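Side-chain contacts in bacteriohemerythrin (Methylococcus capsulatus, PDB 4XPX), which binds oxygen at a site of two iron atoms and may store it or deliver it to oxygen-requiring enzymes: residues A74-E79 with P118-L123; K59-E64 with V114-K119. One frame throughout, in Å; residues are numbered along the deposited sequence.

Interaction 1: A74-E79 with P118-L123. With FE2 (Fe (II) ion), chain B; FE2 (Fe (II) ion), chain C.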
ATOM      1  N   ALA A  74      16.849  -1.988  -5.611  1.00  9.36           N
ATOM      2  CA  ALA A  74      16.253  -2.878  -6.630  1.00 10.13           C
ATOM      3  C   ALA A  74      15.445  -3.961  -5.986  1.00  9.70           C
ATOM      4  O   ALA A  74      14.313  -4.265  -6.502  1.00 10.57           O
ATOM      5  CB  ALA A  74      17.361  -3.465  -7.520  1.00 11.02           C
ATOM      6  N   ALA A  75      15.875  -4.507  -4.896  1.00  9.79           N
ATOM      7  CA  ALA A  75      15.066  -5.588  -4.220  1.00 11.28           C
ATOM      8  C   ALA A  75      13.777  -4.963  -3.687  1.00  9.62           C
ATOM      9  O   ALA A  75      12.694  -5.575  -3.767  1.00 10.32           O
ATOM     10  CB  ALA A  75      15.863  -6.230  -3.083  1.00 12.79           C
ATOM     11  N   HIS A  76      13.862  -3.772  -3.138  1.00  8.65           N
ATOM     12  CA  HIS A  76      12.668  -3.124  -2.606  1.00  8.50           C
ATOM     13  C   HIS A  76      11.694  -2.837  -3.704  1.00  8.98           C
ATOM     14  O   HIS A  76      10.462  -3.145  -3.590  1.00  8.36           O
ATOM     15  CB  HIS A  76      13.112  -1.874  -1.876  1.00  8.83           C
ATOM     16  CG  HIS A  76      12.057  -1.213  -1.080  1.00  7.95           C
ATOM     17  ND1 HIS A  76      12.382  -0.613   0.111  1.00  8.65           N
ATOM     18  CD2 HIS A  76      10.723  -0.986  -1.277  1.00  7.82           C
ATOM     19  CE1 HIS A  76      11.231  -0.084   0.592  1.00  8.31           C
ATOM     20  NE2 HIS A  76      10.222  -0.260  -0.218  1.00  7.76           N
ATOM     21  N   LYS A  77      12.146  -2.286  -4.828  1.00  8.50           N
ATOM     22  CA  LYS A  77      11.261  -2.064  -5.972  1.00  8.82           C
ATOM     23  C   LYS A  77      10.636  -3.337  -6.431  1.00  8.75           C
ATOM     24  O   LYS A  77       9.457  -3.342  -6.859  1.00  9.36           O
ATOM     25  CB  LYS A  77      12.016  -1.388  -7.092  1.00  9.90           C
ATOM     26  CG  LYS A  77      11.150  -1.108  -8.306  1.00 10.77           C
ATOM     27  CD  LYS A  77      11.836  -0.272  -9.329  1.00 14.39           C
ATOM     28  CE  LYS A  77      10.929   0.159 -10.475  1.00 19.02           C
ATOM     29  NZ  LYS A  77      10.440  -0.970 -11.219  1.00 23.99           N
ATOM     30  N   ALA A  78      11.380  -4.443  -6.432  1.00  9.38           N
ATOM     31  CA  ALA A  78      10.782  -5.737  -6.844  1.00  9.35           C
ATOM     32  C   ALA A  78       9.625  -6.119  -5.984  1.00  8.44           C
ATOM     33  O   ALA A  78       8.621  -6.673  -6.477  1.00  9.17           O
ATOM     34  CB  ALA A  78      11.856  -6.793  -6.904  1.00 11.42           C
ATOM     35  N   GLU A  79       9.700  -5.880  -4.673  1.00  8.42           N
ATOM     36  CA  GLU A  79       8.558  -6.146  -3.789  1.00  7.79           C
ATOM     37  C   GLU A  79       7.358  -5.312  -4.172  1.00  7.48           C
ATOM     38  O   GLU A  79       6.220  -5.793  -4.262  1.00  8.74           O
ATOM     39  CB  GLU A  79       8.891  -5.946  -2.326  1.00  8.66           C
ATOM     40  CG  GLU A  79      10.081  -6.737  -1.801  1.00  9.39           C
ATOM     41  CD  GLU A  79      10.053  -8.234  -1.939  1.00  9.61           C
ATOM     42  OE1 GLU A  79       8.962  -8.808  -2.143  1.00 10.10           O
ATOM     43  OE2 GLU A  79      11.188  -8.901  -1.884  1.00 10.81           O
ATOM     44  N   PRO A 118       7.496  -2.587   8.253  1.00  8.45           N
ATOM     45  CA  PRO A 118       8.561  -2.786   9.269  1.00  9.50           C
ATOM     46  C   PRO A 118       9.758  -3.499   8.686  1.00  9.22           C
ATOM     47  O   PRO A 118      10.881  -3.238   9.173  1.00 11.40           O
ATOM     48  CB  PRO A 118       7.898  -3.667  10.319  1.00 10.50           C
ATOM     49  CG  PRO A 118       6.432  -3.478  10.128  1.00 11.09           C
ATOM     50  CD  PRO A 118       6.270  -3.294   8.688  1.00  8.59           C
ATOM     51  N   LYS A 119       9.588  -4.433   7.749  1.00  9.40           N
ATOM     52  CA  LYS A 119      10.691  -5.293   7.331  1.00  9.47           C
ATOM     53  C   LYS A 119      11.417  -4.789   6.105  1.00  9.30           C
ATOM     54  O   LYS A 119      12.537  -5.309   5.784  1.00 10.43           O
ATOM     55  CB  LYS A 119      10.251  -6.757   7.115  1.00 10.77           C
ATOM     56  CG  LYS A 119       9.656  -7.345   8.324  1.00 13.62           C
ATOM     57  CD  LYS A 119       9.314  -8.700   8.452  1.00 24.33           C
ATOM     58  CE  LYS A 119       8.685  -8.844   9.867  1.00 36.58           C
ATOM     59  NZ  LYS A 119       7.173  -8.857   9.869  1.00 38.26           N
ATOM     60  N   VAL A 120      10.774  -3.875   5.363  1.00  8.63           N
ATOM     61  CA  VAL A 120      11.349  -3.406   4.111  1.00  8.16           C
ATOM     62  C   VAL A 120      11.484  -1.890   4.166  1.00  7.17           C
ATOM     63  O   VAL A 120      12.580  -1.354   3.998  1.00  9.01           O
ATOM     64  CB  VAL A 120      10.512  -3.881   2.867  1.00  8.15           C
ATOM     65  CG1 VAL A 120      11.258  -3.511   1.589  1.00  9.46           C
ATOM     66  CG2 VAL A 120      10.255  -5.368   2.944  1.00 10.30           C
ATOM     67  N   ASP A 121      10.405  -1.143   4.425  1.00  7.30           N
ATOM     68  CA  ASP A 121      10.508   0.304   4.449  1.00  7.38           C
ATOM     69  C   ASP A 121      11.377   0.815   5.573  1.00  7.47           C
ATOM     70  O   ASP A 121      12.146   1.774   5.382  1.00  8.22           O
ATOM     71  CB  ASP A 121       9.125   0.988   4.522  1.00  7.38           C
ATOM     72  CG  ASP A 121       8.320   0.893   3.252  1.00  7.10           C
ATOM     73  OD1 ASP A 121       8.885   0.547   2.190  1.00  7.15           O
ATOM     74  OD2 ASP A 121       7.099   1.193   3.362  1.00  7.88           O
ATOM     75  N   LYS A 122      11.283   0.275   6.781  1.00  8.31           N
ATOM     76  CA  LYS A 122      12.083   0.821   7.847  1.00  8.87           C
ATOM     77  C   LYS A 122      13.544   0.813   7.478  1.00  8.71           C
ATOM     78  O   LYS A 122      14.355   1.643   8.032  1.00 10.20           O
ATOM     79  CB  LYS A 122      11.861   0.099   9.181  1.00 10.10           C
ATOM     80  CG  LYS A 122      10.585   0.522   9.877  1.00 11.08           C
ATOM     81  CD  LYS A 122      10.510  -0.207  11.268  1.00 11.64           C
ATOM     82  CE  LYS A 122       9.195   0.096  11.946  1.00 14.93           C
ATOM     83  NZ  LYS A 122       9.340  -0.296  13.399  1.00 17.25           N
ATOM     84  N   LEU A 123      13.995  -0.133   6.696  1.00  9.37           N
ATOM     85  CA  LEU A 123      15.424  -0.257   6.368  1.00  9.64           C
ATOM     86  C   LEU A 123      15.930   0.949   5.606  1.00  9.38           C
ATOM     87  O   LEU A 123      17.187   1.197   5.638  1.00 10.07           O
ATOM     88  CB  LEU A 123      15.693  -1.498   5.553  1.00 10.57           C
ATOM     89  CG  LEU A 123      15.338  -2.785   6.287  1.00 12.65           C
ATOM     90  CD1 LEU A 123      15.670  -4.011   5.434  1.00 15.34           C
ATOM     91  CD2 LEU A 123      15.977  -2.936   7.626  1.00 18.30           C
TER
HETATM   92 FE   FE2 B 201       8.137   0.251   0.209  1.00  7.01          FE
HETATM   93 FE   FE2 C 202       5.871   2.183   1.964  1.00  7.98          FE
HETATM   94  O   HOH W   1      14.399  -1.565   1.942  1.00 10.68           O
HETATM   95  O   HOH W   2       5.955   0.804   0.541  1.00 10.45           O
HETATM   96  O   HOH W   3       3.836   0.709   2.081  1.00  4.72           O
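His76 meets Val120 and Asp121 in two quite different ways, one over the face of its imidazole and the other at its edge. Over the face, Val120 CG1 sits above the centre of the ring, 3.5 Å from the centroid and only 12° off the ring normal, a CH-pi contact in which the methyl group rests on the aromatic surface. At the edge, close to the ring plane, comes the carboxylate of Asp121. The side chains of His76 and Asp121 run at about a right angle, yet their flat ends lie nearly coplanar, with the planes 17° apart. Here His76 NE2 and Asp121 OD1 are only 2.9 Å apart without being hydrogen-bonded, because both are ligands of the same iron, bound at 2.2 Å and 2.1 Å respectively. Asp121 OD2 then reaches the second iron, also at 2.1 Å, making the carboxylate a bridge.

With its CG anti to the backbone N (chi1 -170°), His76 extends from helix 73-95 toward the metals. The other ring nitrogen is occupied as well: ND1 donates to a water at 2.9 Å, and that water donates onward to Val120 O at 2.8 Å. Residue 120 therefore restrains the imidazole twice, by its methyl on the face and by its carbonyl through water, which, with the iron bond at NE2, should limit rotation of the ring. Donation from ND1 to the water would be expected to make NE2 a somewhat stronger ligand. His80 and His116 present their rings at steep angles to His76 around the same iron. A histidine bound to one iron and held from its second shell, beside an aspartate bridging both irons, belongs to the carboxylate-bridged di-iron site of the hemerythrin fold.

Interaction 2: K59-E64 with V114-K119. With FE2 (Fe (II) ion), chain B; FE2 (Fe (II) ion), chain C.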
ATOM      1  N   LYS A  59       6.164   4.908  -6.151  1.00  8.59           N
ATOM      2  CA  LYS A  59       6.995   5.769  -7.008  1.00  9.92           C
ATOM      3  C   LYS A  59       7.732   6.760  -6.160  1.00  9.59           C
ATOM      4  O   LYS A  59       8.907   7.099  -6.472  1.00 10.05           O
ATOM      5  CB  LYS A  59       6.141   6.416  -8.070  1.00 10.61           C
ATOM      6  CG  LYS A  59       5.675   5.528  -9.146  1.00 15.88           C
ATOM      7  CD  LYS A  59       4.783   6.360 -10.096  1.00 22.74           C
ATOM      8  CE  LYS A  59       4.211   5.515 -11.198  1.00 28.06           C
ATOM      9  NZ  LYS A  59       3.323   6.548 -11.861  1.00 29.62           N
ATOM     10  N   SER A  60       7.093   7.308  -5.152  1.00  9.65           N
ATOM     11  CA  SER A  60       7.750   8.276  -4.302  1.00  9.50           C
ATOM     12  C   SER A  60       8.917   7.676  -3.561  1.00  8.25           C
ATOM     13  O   SER A  60      10.046   8.262  -3.528  1.00  9.39           O
ATOM     14  CB  SER A  60       6.765   8.832  -3.290  1.00  9.99           C
ATOM     15  OG  SER A  60       5.626   9.487  -3.851  1.00 11.97           O
ATOM     16  N   GLU A  61       8.716   6.512  -2.951  1.00  8.07           N
ATOM     17  CA  GLU A  61       9.801   5.832  -2.263  1.00  7.85           C
ATOM     18  C   GLU A  61      10.903   5.476  -3.285  1.00  7.98           C
ATOM     19  O   GLU A  61      12.125   5.635  -2.958  1.00  9.10           O
ATOM     20  CB  GLU A  61       9.346   4.507  -1.635  1.00  8.37           C
ATOM     21  CG  GLU A  61       8.493   4.678  -0.384  1.00  8.04           C
ATOM     22  CD  GLU A  61       8.220   3.336   0.285  1.00  7.07           C
ATOM     23  OE1 GLU A  61       8.553   2.316  -0.288  1.00  7.97           O
ATOM     24  OE2 GLU A  61       7.662   3.390   1.438  1.00  7.32           O
ATOM     25  N   GLU A  62      10.552   4.973  -4.427  1.00  8.64           N
ATOM     26  CA  GLU A  62      11.570   4.509  -5.397  1.00  9.16           C
ATOM     27  C   GLU A  62      12.387   5.657  -5.885  1.00  9.06           C
ATOM     28  O   GLU A  62      13.635   5.503  -6.046  1.00  9.66           O
ATOM     29  CB  GLU A  62      10.887   3.791  -6.555  1.00  9.43           C
ATOM     30  CG  GLU A  62      10.339   2.448  -6.135  1.00  9.24           C
ATOM     31  CD  GLU A  62       9.307   1.868  -7.078  1.00  9.95           C
ATOM     32  OE1 GLU A  62       9.309   2.248  -8.314  1.00 13.87           O
ATOM     33  OE2 GLU A  62       8.506   0.972  -6.689  1.00  9.88           O
ATOM     34  N   THR A  63      11.802   6.794  -6.175  1.00  9.53           N
ATOM     35  CA  THR A  63      12.564   7.939  -6.651  1.00 10.51           C
ATOM     36  C   THR A  63      13.548   8.343  -5.612  1.00  9.63           C
ATOM     37  O   THR A  63      14.770   8.622  -5.957  1.00 10.93           O
ATOM     38  CB  THR A  63      11.625   9.109  -7.004  1.00 12.31           C
ATOM     39  OG1 THR A  63      10.722   8.725  -8.052  1.00 15.37           O
ATOM     40  CG2 THR A  63      12.397  10.333  -7.422  1.00 15.15           C
ATOM     41  N   GLU A  64      13.176   8.416  -4.365  1.00  9.71           N
ATOM     42  CA  GLU A  64      14.091   8.813  -3.323  1.00 10.26           C
ATOM     43  C   GLU A  64      15.170   7.786  -3.101  1.00  9.44           C
ATOM     44  O   GLU A  64      16.369   8.158  -2.966  1.00 10.79           O
ATOM     45  CB  GLU A  64      13.306   9.094  -2.058  1.00 11.26           C
ATOM     46  CG  GLU A  64      12.423  10.305  -2.047  1.00 13.88           C
ATOM     47  CD  GLU A  64      13.062  11.573  -2.511  1.00 20.34           C
ATOM     48  OE1 GLU A  64      14.049  11.865  -1.860  1.00 24.29           O
ATOM     49  OE2 GLU A  64      12.652  12.219  -3.535  1.00 27.88           O
ATOM     50  N   VAL A 114       1.567  -4.566   6.705  1.00  8.02           N
ATOM     51  CA  VAL A 114       2.085  -4.735   8.046  1.00  8.55           C
ATOM     52  C   VAL A 114       3.399  -5.518   8.038  1.00  8.64           C
ATOM     53  O   VAL A 114       4.157  -5.423   9.016  1.00  9.63           O
ATOM     54  CB  VAL A 114       1.076  -5.225   9.040  1.00 10.38           C
ATOM     55  CG1 VAL A 114      -0.128  -4.215   9.095  1.00 10.84           C
ATOM     56  CG2 VAL A 114       0.764  -6.484   8.897  1.00 12.21           C
ATOM     57  N   ASN A 115       3.617  -6.369   6.986  1.00  8.00           N
ATOM     58  CA  ASN A 115       4.942  -6.945   6.828  1.00  7.93           C
ATOM     59  C   ASN A 115       5.908  -5.992   6.129  1.00  7.66           C
ATOM     60  O   ASN A 115       7.105  -5.998   6.417  1.00  8.87           O
ATOM     61  CB  ASN A 115       4.862  -8.267   6.063  1.00 20.00           C
ATOM     62  CG  ASN A 115       4.234  -9.377   6.882  1.00 20.00           C
ATOM     63  OD1 ASN A 115       4.867  -9.940   7.776  1.00 20.00           O
ATOM     64  ND2 ASN A 115       2.981  -9.698   6.580  1.00 20.00           N
ATOM     65  N   HIS A 116       5.487  -5.371   5.032  1.00  6.91           N
ATOM     66  CA  HIS A 116       6.425  -4.600   4.234  1.00  7.29           C
ATOM     67  C   HIS A 116       6.956  -3.375   4.974  1.00  7.23           C
ATOM     68  O   HIS A 116       8.140  -3.051   4.861  1.00  7.54           O
ATOM     69  CB  HIS A 116       5.674  -4.068   2.978  1.00  7.18           C
ATOM     70  CG  HIS A 116       6.542  -3.309   2.019  1.00  7.29           C
ATOM     71  ND1 HIS A 116       7.344  -3.913   1.070  1.00  7.45           N
ATOM     72  CD2 HIS A 116       6.719  -1.977   1.889  1.00  7.58           C
ATOM     73  CE1 HIS A 116       7.953  -2.951   0.378  1.00  7.37           C
ATOM     74  NE2 HIS A 116       7.613  -1.758   0.819  1.00  7.42           N
ATOM     75  N   ILE A 117       6.100  -2.649   5.681  1.00  7.01           N
ATOM     76  CA  ILE A 117       6.560  -1.408   6.264  1.00  7.34           C
ATOM     77  C   ILE A 117       7.668  -1.654   7.302  1.00  7.56           C
ATOM     78  O   ILE A 117       8.729  -1.056   7.238  1.00  8.16           O
ATOM     79  CB  ILE A 117       5.411  -0.532   6.753  1.00  7.30           C
ATOM     80  CG1 ILE A 117       4.572  -0.069   5.573  1.00  8.22           C
ATOM     81  CG2 ILE A 117       5.975   0.659   7.550  1.00  9.10           C
ATOM     82  CD1 ILE A 117       3.225   0.501   5.966  1.00  8.70           C
ATOM     83  N   PRO A 118       7.496  -2.587   8.253  1.00  8.45           N
ATOM     84  CA  PRO A 118       8.561  -2.786   9.269  1.00  9.50           C
ATOM     85  C   PRO A 118       9.758  -3.499   8.686  1.00  9.22           C
ATOM     86  O   PRO A 118      10.881  -3.238   9.173  1.00 11.40           O
ATOM     87  CB  PRO A 118       7.898  -3.667  10.319  1.00 10.50           C
ATOM     88  CG  PRO A 118       6.432  -3.478  10.128  1.00 11.09           C
ATOM     89  CD  PRO A 118       6.270  -3.294   8.688  1.00  8.59           C
ATOM     90  N   LYS A 119       9.588  -4.433   7.749  1.00  9.40           N
ATOM     91  CA  LYS A 119      10.691  -5.293   7.331  1.00  9.47           C
ATOM     92  C   LYS A 119      11.417  -4.789   6.105  1.00  9.30           C
ATOM     93  O   LYS A 119      12.537  -5.309   5.784  1.00 10.43           O
ATOM     94  CB  LYS A 119      10.251  -6.757   7.115  1.00 10.77           C
ATOM     95  CG  LYS A 119       9.656  -7.345   8.324  1.00 13.62           C
ATOM     96  CD  LYS A 119       9.314  -8.700   8.452  1.00 24.33           C
ATOM     97  CE  LYS A 119       8.685  -8.844   9.867  1.00 36.58           C
ATOM     98  NZ  LYS A 119       7.173  -8.857   9.869  1.00 38.26           N
TER
HETATM   99 FE   FE2 B 201       8.137   0.251   0.209  1.00  7.01          FE
HETATM  100 FE   FE2 C 202       5.871   2.183   1.964  1.00  7.98          FE
HETATM  101  O   HOH W   2       5.955   0.804   0.541  1.00 10.45           O
HETATM  102  O   HOH W   3       3.836   0.709   2.081  1.00  4.72           O
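Glu61 and His116 face each other through an iron ion rather than by direct packing. Glu61 OE1 and His116 NE2 each bind that iron at 2.2 Å, and the angle between them at the metal is about 175°, so they occupy trans positions. The almost straight line explains why the two atoms remain 4.3 Å apart, even though Glu61 OE1 lies at the edge of the imidazole, near its plane. This narrow buried centre is the tight part of the contact. The carboxylate of Glu61 is shared, for OE2 binds the second iron at 2.2 Å and also takes a hydrogen bond from Tyr124 OH. Metal on both oxygens, with the tyrosine on one, holds the group firmly in orientation. A water also bridges the irons, as does Asp121, the water lying 2.3 Å from the metal held by His116 and 2.0 Å from the other.

The glutamate spans the gap because its chain is extended beyond CG (chi2 -173°), while His116 comes from the facing helix.

The backbones stay well apart even here: the nearest CA atoms, those of Glu61 and Ile117, are 11.6 Å apart, and the metals fill the gap. Farther out, the exposed residues on the outer faces bond within their own helices. Thr63 OG1 donates a hydrogen bond to Lys59 O (2.9 Å), sharing that carbonyl with Thr63 N, which approaches from the opposite face of its plane. On the other helix Lys119 NZ makes a weak hydrogen bond to Asn115 OD1, across the kink at Pro118. A compact metal-bound core between widely spaced helices, with a glutamate bridging two irons and a histidine trans to it, is the di-iron site of the hemerythrin four-helix bundle.

Followed from the N terminus, the chain reaches 59-64 on helix 40-67, passes a short connection and comes to 74-79 on helix 73-95. It then runs on to helix 103-121, where 114-119 closes interaction 2 and 118-123 closes interaction 1. The first segment to open is thus the first to close, and the two loops cross, with Pro118 and Lys119 common to both. Their centres lie 6 Å apart. Lys122 N probably hydrogen-bonds to Ile117 O across the overlap of the two final segments, and Asp121 OD2 lies close to Glu61 OE2, like charges brought together by a shared iron. Three bundle helices are so tied to one metal pair.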